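Side-chain contacts in hydroxynitrile lyase (Passiflora edulis, PDB 5Y02), which probably acts as a lyase on cyanohydrins such as mandelonitrile, and here holds (R)-mandelonitrile in the pocket of a dimeric alpha+beta barrel protein: residues 28-33 with 88-93; 67-70 with 74-77. All blocks are in the same frame, centred on the assembly; numbering follows the deposited sequence.

Both contacts lie within one stress-responsive A/B barrel domain, a small alpha+beta fold in which helices pack over an antiparallel four-stranded sheet. Interaction 1 joins two helices, 21-37 and 82-91, that belong to distant parts of the chain. Interaction 2 is local, linking the end of strand 63-69 to helix 72-79 just after it, and it is nested inside the loop that interaction 1 closes. Helices 72-79 and 82-91 follow each other in sequence. The centres of the two contacts are about 17 Å apart, and their nearest atoms about 5 Å. The mandelonitrile pocket relates them: interaction 1 touches the ligand directly, whereas the side chain of F75 in interaction 2 lies about 6 Å from it, in the second shell.

Interaction 1: residues 28-33 with 88-93; sequences IADYGN and AKEFFP. With MXN ((2R)-hydroxy(phenyl)ethanenitrile), chain M.
Y31 and F91 meet as an edge-to-face pair, the edge of the tyrosine ring directed at the face of the phenylalanine. The planes are inclined at 50°, well short of perpendicular, and the closest carbons, Y31 CD2 and F91 CE1, stand 4.5 Å apart, a light touch. Beyond its ring, Y31 reaches the bound mandelonitrile: its OH lies only 2.4 Å from O10 of the ligand, a very short hydrogen bond in which either oxygen could be the donor. H9 NE2 is also hydrogen-bonded to the ligand. The phenyl group of the ligand rests against segment 88-93, with F92 CZ 3.5 Å from ligand C2 and A88 CB 3.9 Å from ligand C3. Replacing F92 by an alanine would probably open a gap beside the phenyl group and leave R57 of the second subunit without its cation-pi partner. This is the helical wall of the pocket in an A/B barrel domain, helices 21-37 and 82-91 packed together above the sheet. In the same pair of helices, D30 OD2 and E90 OE2 approach to 2.5 Å, close enough that one acid probably holds a proton; both residues are partly exposed, unlike the buried Y31 and F91. Their carboxylate planes are only 18° apart, while the side chains cross at about a right angle. Further out, Q26 NE2 donates to D30 OD1, and F87 adds its ring to both Y31 and F91. Y31 CG is anti to the backbone N (chi1 -166°), which carries the ring towards H9 and V11 of strand 7-15.

Interaction 2: residues 67-70 with 74-77; sequences STFH and DFLN
F75 turns the edge of its ring onto the face of F69, a T-shaped pair with planes 84° apart and centroids separated by 5.0 Å. The touching atom is F75 CD1, which sits over the centre of the F69 ring, 3.5 Å above its plane, and lies 3.6 Å from F69 CE1. With CG anti to the backbone N (chi1 176°), the F75 ring is turned so that CD1 comes over the F69 face. F75 CA also packs 3.8 Å from F69 CD2. One residue past the strand, H70 meets D74, which is one residue back in the helix, in a different way. The D74 carboxylate approaches the H70 ring at its edge, with OD2 in the ring plane and 3.3 Å from CD2, although the two planes are turned 43° from each other. That carboxylate oxygen is held by a hydrogen bond with S71 OG, in the short connection between the segments. F78 and F79 extend the aromatic packing to F69 and F75 respectively, while E55 of the second subunit packs on F75. The T-shaped pair thus fastens strand 63-69 to helix 72-79 across a tight strand-to-helix connection in the A/B barrel domain, placing F75 in the second shell of the mandelonitrile pocket, beside its lining residues H9 and F79.

Interaction 1: residues 28-33 with 88-93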
ATOM      1  N   ILE A  28      15.430  -1.714   7.461  1.00 16.45           N
ATOM      2  CA  ILE A  28      14.807  -2.187   6.237  1.00 16.70           C
ATOM      3  C   ILE A  28      15.412  -3.532   5.818  1.00 17.08           C
ATOM      4  O   ILE A  28      14.673  -4.425   5.378  1.00 17.65           O
ATOM      5  CB  ILE A  28      14.896  -1.127   5.123  1.00 16.09           C
ATOM      6  CG1 ILE A  28      14.011   0.080   5.511  1.00 16.78           C
ATOM      7  CG2 ILE A  28      14.426  -1.701   3.791  1.00 16.98           C
ATOM      8  CD1 ILE A  28      14.285   1.337   4.711  1.00 16.36           C
ATOM      9  N   ALA A  29      16.720  -3.682   5.970  1.00 17.62           N
ATOM     10  CA  ALA A  29      17.368  -4.974   5.689  1.00 19.22           C
ATOM     11  C   ALA A  29      16.868  -6.072   6.625  1.00 20.58           C
ATOM     12  O   ALA A  29      16.629  -7.193   6.178  1.00 22.23           O
ATOM     13  CB  ALA A  29      18.881  -4.861   5.757  1.00 19.60           C
ATOM     14  N   ASP A  30      16.703  -5.745   7.909  1.00 20.40           N
ATOM     15  CA  ASP A  30      16.172  -6.677   8.909  1.00 20.05           C
ATOM     16  C   ASP A  30      14.751  -7.106   8.548  1.00 18.35           C
ATOM     17  O   ASP A  30      14.382  -8.256   8.716  1.00 17.73           O
ATOM     18  CB  ASP A  30      16.173  -6.045  10.323  1.00 20.04           C
ATOM     19  CG  ASP A  30      17.580  -5.828  10.897  1.00 20.88           C
ATOM     20  OD1 ASP A  30      18.573  -6.289  10.311  1.00 21.32           O
ATOM     21  OD2 ASP A  30      17.696  -5.177  11.967  1.00 21.98           O
ATOM     22  N   TYR A  31      13.957  -6.158   8.058  1.00 17.70           N
ATOM     23  CA  TYR A  31      12.588  -6.435   7.648  1.00 19.12           C
ATOM     24  C   TYR A  31      12.571  -7.449   6.490  1.00 18.79           C
ATOM     25  O   TYR A  31      11.913  -8.473   6.586  1.00 20.14           O
ATOM     26  CB  TYR A  31      11.915  -5.137   7.214  1.00 18.83           C
ATOM     27  CG  TYR A  31      10.416  -5.132   7.054  1.00 19.35           C
ATOM     28  CD1 TYR A  31       9.629  -6.283   7.169  1.00 20.12           C
ATOM     29  CD2 TYR A  31       9.779  -3.940   6.737  1.00 20.08           C
ATOM     30  CE1 TYR A  31       8.258  -6.227   6.981  1.00 20.02           C
ATOM     31  CE2 TYR A  31       8.415  -3.884   6.555  1.00 20.06           C
ATOM     32  CZ  TYR A  31       7.664  -5.021   6.672  1.00 20.06           C
ATOM     33  OH  TYR A  31       6.297  -4.940   6.503  1.00 21.70           O
ATOM     34  N   GLY A  32      13.313  -7.159   5.438  1.00 19.77           N
ATOM     35  CA  GLY A  32      13.399  -8.048   4.262  1.00 21.72           C
ATOM     36  C   GLY A  32      13.879  -9.453   4.610  1.00 22.38           C
ATOM     37  O   GLY A  32      13.350 -10.438   4.098  1.00 23.64           O
ATOM     38  N   ASN A  33      14.840  -9.532   5.519  1.00 22.09           N
ATOM     39  CA  ASN A  33      15.400 -10.809   5.980  0.66 23.31           C
ATOM     40  C   ASN A  33      14.401 -11.729   6.720  1.00 25.00           C
ATOM     41  O   ASN A  33      14.615 -12.955   6.806  1.00 23.42           O
ATOM     42  CB  ASN A  33      16.622 -10.541   6.851  0.66 23.45           C
ATOM     43  CG  ASN A  33      17.408 -11.802   7.153  0.66 25.10           C
ATOM     44  OD1 ASN A  33      17.742 -12.561   6.249  0.66 26.99           O
ATOM     45  ND2 ASN A  33      17.666 -12.049   8.425  0.66 24.63           N
ATOM     46  N   ALA A  88       9.773  -6.327  15.691  1.00 17.90           N
ATOM     47  CA  ALA A  88       8.797  -5.311  16.144  1.00 18.26           C
ATOM     48  C   ALA A  88       9.396  -4.349  17.166  1.00 18.62           C
ATOM     49  O   ALA A  88       9.033  -3.178  17.198  1.00 18.80           O
ATOM     50  CB  ALA A  88       7.554  -5.972  16.733  1.00 18.68           C
ATOM     51  N   LYS A  89      10.301  -4.867  17.995  1.00 18.80           N
ATOM     52  CA  LYS A  89      10.993  -4.057  19.012  1.00 19.97           C
ATOM     53  C   LYS A  89      11.865  -2.957  18.415  1.00 19.54           C
ATOM     54  O   LYS A  89      12.050  -1.912  19.034  1.00 18.13           O
ATOM     55  CB  LYS A  89      11.855  -4.946  19.912  1.00 21.41           C
ATOM     56  CG  LYS A  89      11.052  -5.860  20.807  1.00 23.51           C
ATOM     57  CD  LYS A  89      11.966  -6.783  21.598  1.00 24.97           C
ATOM     58  CE  LYS A  89      11.128  -7.764  22.389  1.00 27.67           C
ATOM     59  NZ  LYS A  89      11.940  -8.514  23.381  1.00 29.80           N
ATOM     60  N   GLU A  90      12.409  -3.191  17.223  1.00 18.92           N
ATOM     61  CA  GLU A  90      13.137  -2.137  16.545  1.00 20.60           C
ATOM     62  C   GLU A  90      12.281  -1.357  15.566  1.00 18.45           C
ATOM     63  O   GLU A  90      12.467  -0.168  15.442  1.00 19.15           O
ATOM     64  CB  GLU A  90      14.442  -2.635  15.935  1.00 23.45           C
ATOM     65  CG  GLU A  90      14.363  -3.471  14.691  1.00 26.10           C
ATOM     66  CD  GLU A  90      15.696  -3.533  13.933  1.00 26.87           C
ATOM     67  OE1 GLU A  90      16.767  -3.142  14.457  1.00 31.43           O
ATOM     68  OE2 GLU A  90      15.676  -3.962  12.785  1.00 25.71           O
ATOM     69  N   PHE A  91      11.325  -2.007  14.896  1.00 17.17           N
ATOM     70  CA  PHE A  91      10.580  -1.336  13.840  1.00 17.27           C
ATOM     71  C   PHE A  91       9.576  -0.290  14.340  1.00 16.71           C
ATOM     72  O   PHE A  91       9.622   0.844  13.896  1.00 16.66           O
ATOM     73  CB  PHE A  91       9.882  -2.350  12.952  1.00 16.88           C
ATOM     74  CG  PHE A  91       9.209  -1.732  11.769  1.00 17.25           C
ATOM     75  CD1 PHE A  91       9.965  -1.139  10.767  1.00 17.31           C
ATOM     76  CD2 PHE A  91       7.819  -1.730  11.664  1.00 17.82           C
ATOM     77  CE1 PHE A  91       9.350  -0.551   9.666  1.00 17.85           C
ATOM     78  CE2 PHE A  91       7.198  -1.153  10.572  1.00 18.28           C
ATOM     79  CZ  PHE A  91       7.959  -0.568   9.576  1.00 18.14           C
ATOM     80  N   PHE A  92       8.671  -0.673  15.237  1.00 16.20           N
ATOM     81  CA  PHE A  92       7.598   0.241  15.652  1.00 17.17           C
ATOM     82  C   PHE A  92       8.118   1.490  16.371  1.00 16.74           C
ATOM     83  O   PHE A  92       7.662   2.591  16.069  1.00 16.25           O
ATOM     84  CB  PHE A  92       6.505  -0.491  16.461  1.00 18.12           C
ATOM     85  CG  PHE A  92       5.742  -1.509  15.638  1.00 18.81           C
ATOM     86  CD1 PHE A  92       5.088  -1.126  14.475  1.00 19.15           C
ATOM     87  CD2 PHE A  92       5.672  -2.838  16.029  1.00 20.13           C
ATOM     88  CE1 PHE A  92       4.413  -2.047  13.694  1.00 20.01           C
ATOM     89  CE2 PHE A  92       4.974  -3.768  15.269  1.00 20.12           C
ATOM     90  CZ  PHE A  92       4.343  -3.373  14.091  1.00 20.30           C
ATOM     91  N   PRO A  93       9.112   1.337  17.276  1.00 16.61           N
ATOM     92  CA  PRO A  93       9.681   2.547  17.908  1.00 16.57           C
ATOM     93  C   PRO A  93      10.443   3.467  16.949  1.00 16.47           C
ATOM     94  O   PRO A  93      10.575   4.677  17.228  1.00 16.77           O
ATOM     95  CB  PRO A  93      10.593   1.977  19.011  1.00 17.28           C
ATOM     96  CG  PRO A  93      10.000   0.623  19.296  1.00 16.95           C
ATOM     97  CD  PRO A  93       9.626   0.116  17.919  1.00 16.67           C
TER
HETATM   98  C1  MXN M 201       5.927  -5.956  10.658  1.00 27.71           C
HETATM   99  C2  MXN M 201       6.186  -5.357  11.887  1.00 27.64           C
HETATM  100  C3  MXN M 201       6.693  -6.104  12.951  1.00 27.84           C
HETATM  101  C4  MXN M 201       6.954  -7.458  12.771  1.00 26.04           C
HETATM  102  C5  MXN M 201       6.687  -8.068  11.554  1.00 26.86           C
HETATM  103  C6  MXN M 201       6.177  -7.327  10.494  1.00 28.24           C
HETATM  104  C7  MXN M 201       5.347  -5.120   9.575  1.00 29.36           C
HETATM  105  C8  MXN M 201       4.043  -4.646  10.091  1.00 29.91           C
HETATM  106  N9  MXN M 201       3.014  -4.280  10.507  1.00 30.58           N
HETATM  107  O10 MXN M 201       5.148  -5.895   8.378  1.00 30.85           O

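Interaction 2: residues 67-70 with 74-77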
ATOM      1  N   SER A  67       3.926  -7.168   1.165  1.00 16.96           N
ATOM      2  CA  SER A  67       4.181  -8.619   1.226  1.00 17.54           C
ATOM      3  C   SER A  67       2.873  -9.387   1.129  1.00 18.12           C
ATOM      4  O   SER A  67       1.766  -8.818   1.209  1.00 16.54           O
ATOM      5  CB  SER A  67       4.967  -8.986   2.470  1.00 17.78           C
ATOM      6  OG  SER A  67       4.368  -8.508   3.651  1.00 19.79           O
ATOM      7  N   THR A  68       3.003 -10.685   0.903  1.00 17.67           N
ATOM      8  CA  THR A  68       1.859 -11.521   0.643  1.00 19.49           C
ATOM      9  C   THR A  68       1.923 -12.721   1.577  1.00 19.18           C
ATOM     10  O   THR A  68       2.991 -13.276   1.770  1.00 19.19           O
ATOM     11  CB  THR A  68       1.853 -11.996  -0.824  1.00 20.39           C
ATOM     12  OG1 THR A  68       1.756 -10.879  -1.703  1.00 21.12           O
ATOM     13  CG2 THR A  68       0.678 -12.927  -1.087  1.00 20.84           C
ATOM     14  N   PHE A  69       0.776 -13.094   2.144  1.00 20.08           N
ATOM     15  CA  PHE A  69       0.624 -14.278   2.971  1.00 21.13           C
ATOM     16  C   PHE A  69      -0.432 -15.202   2.378  1.00 23.16           C
ATOM     17  O   PHE A  69      -1.419 -14.742   1.815  1.00 22.41           O
ATOM     18  CB  PHE A  69       0.256 -13.877   4.392  1.00 20.08           C
ATOM     19  CG  PHE A  69       1.319 -13.085   5.051  1.00 19.77           C
ATOM     20  CD1 PHE A  69       1.424 -11.708   4.823  1.00 19.62           C
ATOM     21  CD2 PHE A  69       2.264 -13.708   5.872  1.00 20.29           C
ATOM     22  CE1 PHE A  69       2.451 -10.973   5.408  1.00 19.68           C
ATOM     23  CE2 PHE A  69       3.278 -12.972   6.452  1.00 20.38           C
ATOM     24  CZ  PHE A  69       3.367 -11.601   6.232  1.00 20.59           C
ATOM     25  N   HIS A  70      -0.214 -16.509   2.529  1.00 25.53           N
ATOM     26  CA  HIS A  70      -1.124 -17.542   1.989  1.00 27.63           C
ATOM     27  C   HIS A  70      -2.532 -17.469   2.616  1.00 25.91           C
ATOM     28  O   HIS A  70      -3.532 -17.752   1.957  1.00 26.80           O
ATOM     29  CB  HIS A  70      -0.479 -18.933   2.201  1.00 32.04           C
ATOM     30  CG  HIS A  70      -1.344 -20.089   1.799  1.00 38.27           C
ATOM     31  ND1 HIS A  70      -1.695 -20.337   0.486  1.00 42.67           N
ATOM     32  CD2 HIS A  70      -1.901 -21.086   2.531  1.00 41.81           C
ATOM     33  CE1 HIS A  70      -2.451 -21.421   0.431  1.00 42.40           C
ATOM     34  NE2 HIS A  70      -2.592 -21.894   1.656  1.00 42.53           N
ATOM     35  N   ASP A  74      -1.717 -17.936   8.483  1.00 22.46           N
ATOM     36  CA  ASP A  74      -0.281 -17.849   8.258  1.00 24.09           C
ATOM     37  C   ASP A  74       0.262 -16.476   8.660  1.00 22.33           C
ATOM     38  O   ASP A  74       1.312 -16.403   9.284  1.00 21.35           O
ATOM     39  CB  ASP A  74       0.074 -18.154   6.804  1.00 25.74           C
ATOM     40  CG  ASP A  74      -0.109 -19.626   6.454  1.00 28.83           C
ATOM     41  OD1 ASP A  74       0.405 -20.475   7.196  1.00 31.65           O
ATOM     42  OD2 ASP A  74      -0.774 -19.929   5.441  1.00 31.86           O
ATOM     43  N   PHE A  75      -0.475 -15.410   8.350  1.00 20.44           N
ATOM     44  CA  PHE A  75      -0.073 -14.076   8.798  1.00 21.00           C
ATOM     45  C   PHE A  75       0.067 -13.990  10.318  1.00 19.87           C
ATOM     46  O   PHE A  75       1.069 -13.487  10.837  1.00 20.43           O
ATOM     47  CB  PHE A  75      -1.037 -12.980   8.307  1.00 21.07           C
ATOM     48  CG  PHE A  75      -0.676 -11.626   8.838  1.00 20.26           C
ATOM     49  CD1 PHE A  75       0.443 -10.974   8.361  1.00 20.40           C
ATOM     50  CD2 PHE A  75      -1.380 -11.064   9.880  1.00 21.54           C
ATOM     51  CE1 PHE A  75       0.818  -9.728   8.856  1.00 20.41           C
ATOM     52  CE2 PHE A  75      -1.009  -9.827  10.399  1.00 21.48           C
ATOM     53  CZ  PHE A  75       0.098  -9.168   9.892  1.00 21.61           C
ATOM     54  N   LEU A  76      -0.939 -14.477  11.025  1.00 19.56           N
ATOM     55  CA  LEU A  76      -0.957 -14.408  12.473  1.00 21.46           C
ATOM     56  C   LEU A  76       0.108 -15.304  13.122  1.00 23.04           C
ATOM     57  O   LEU A  76       0.734 -14.909  14.106  1.00 24.26           O
ATOM     58  CB  LEU A  76      -2.359 -14.714  12.990  1.00 22.76           C
ATOM     59  CG  LEU A  76      -3.399 -13.635  12.670  1.00 22.28           C
ATOM     60  CD1 LEU A  76      -4.808 -14.111  12.980  1.00 22.76           C
ATOM     61  CD2 LEU A  76      -3.100 -12.348  13.435  1.00 23.72           C
ATOM     62  N   ASN A  77       0.352 -16.477  12.547  1.00 24.31           N
ATOM     63  CA  ASN A  77       1.503 -17.301  12.992  1.00 25.67           C
ATOM     64  C   ASN A  77       2.828 -16.544  12.806  1.00 24.54           C
ATOM     65  O   ASN A  77       3.655 -16.507  13.712  1.00 24.88           O
ATOM     66  CB  ASN A  77       1.541 -18.640  12.249  1.00 27.05           C
ATOM     67  CG  ASN A  77       0.436 -19.587  12.694  1.00 29.40           C
ATOM     68  OD1 ASN A  77       0.012 -19.564  13.852  1.00 32.87           O
ATOM     69  ND2 ASN A  77      -0.035 -20.425  11.774  1.00 32.01           N
TER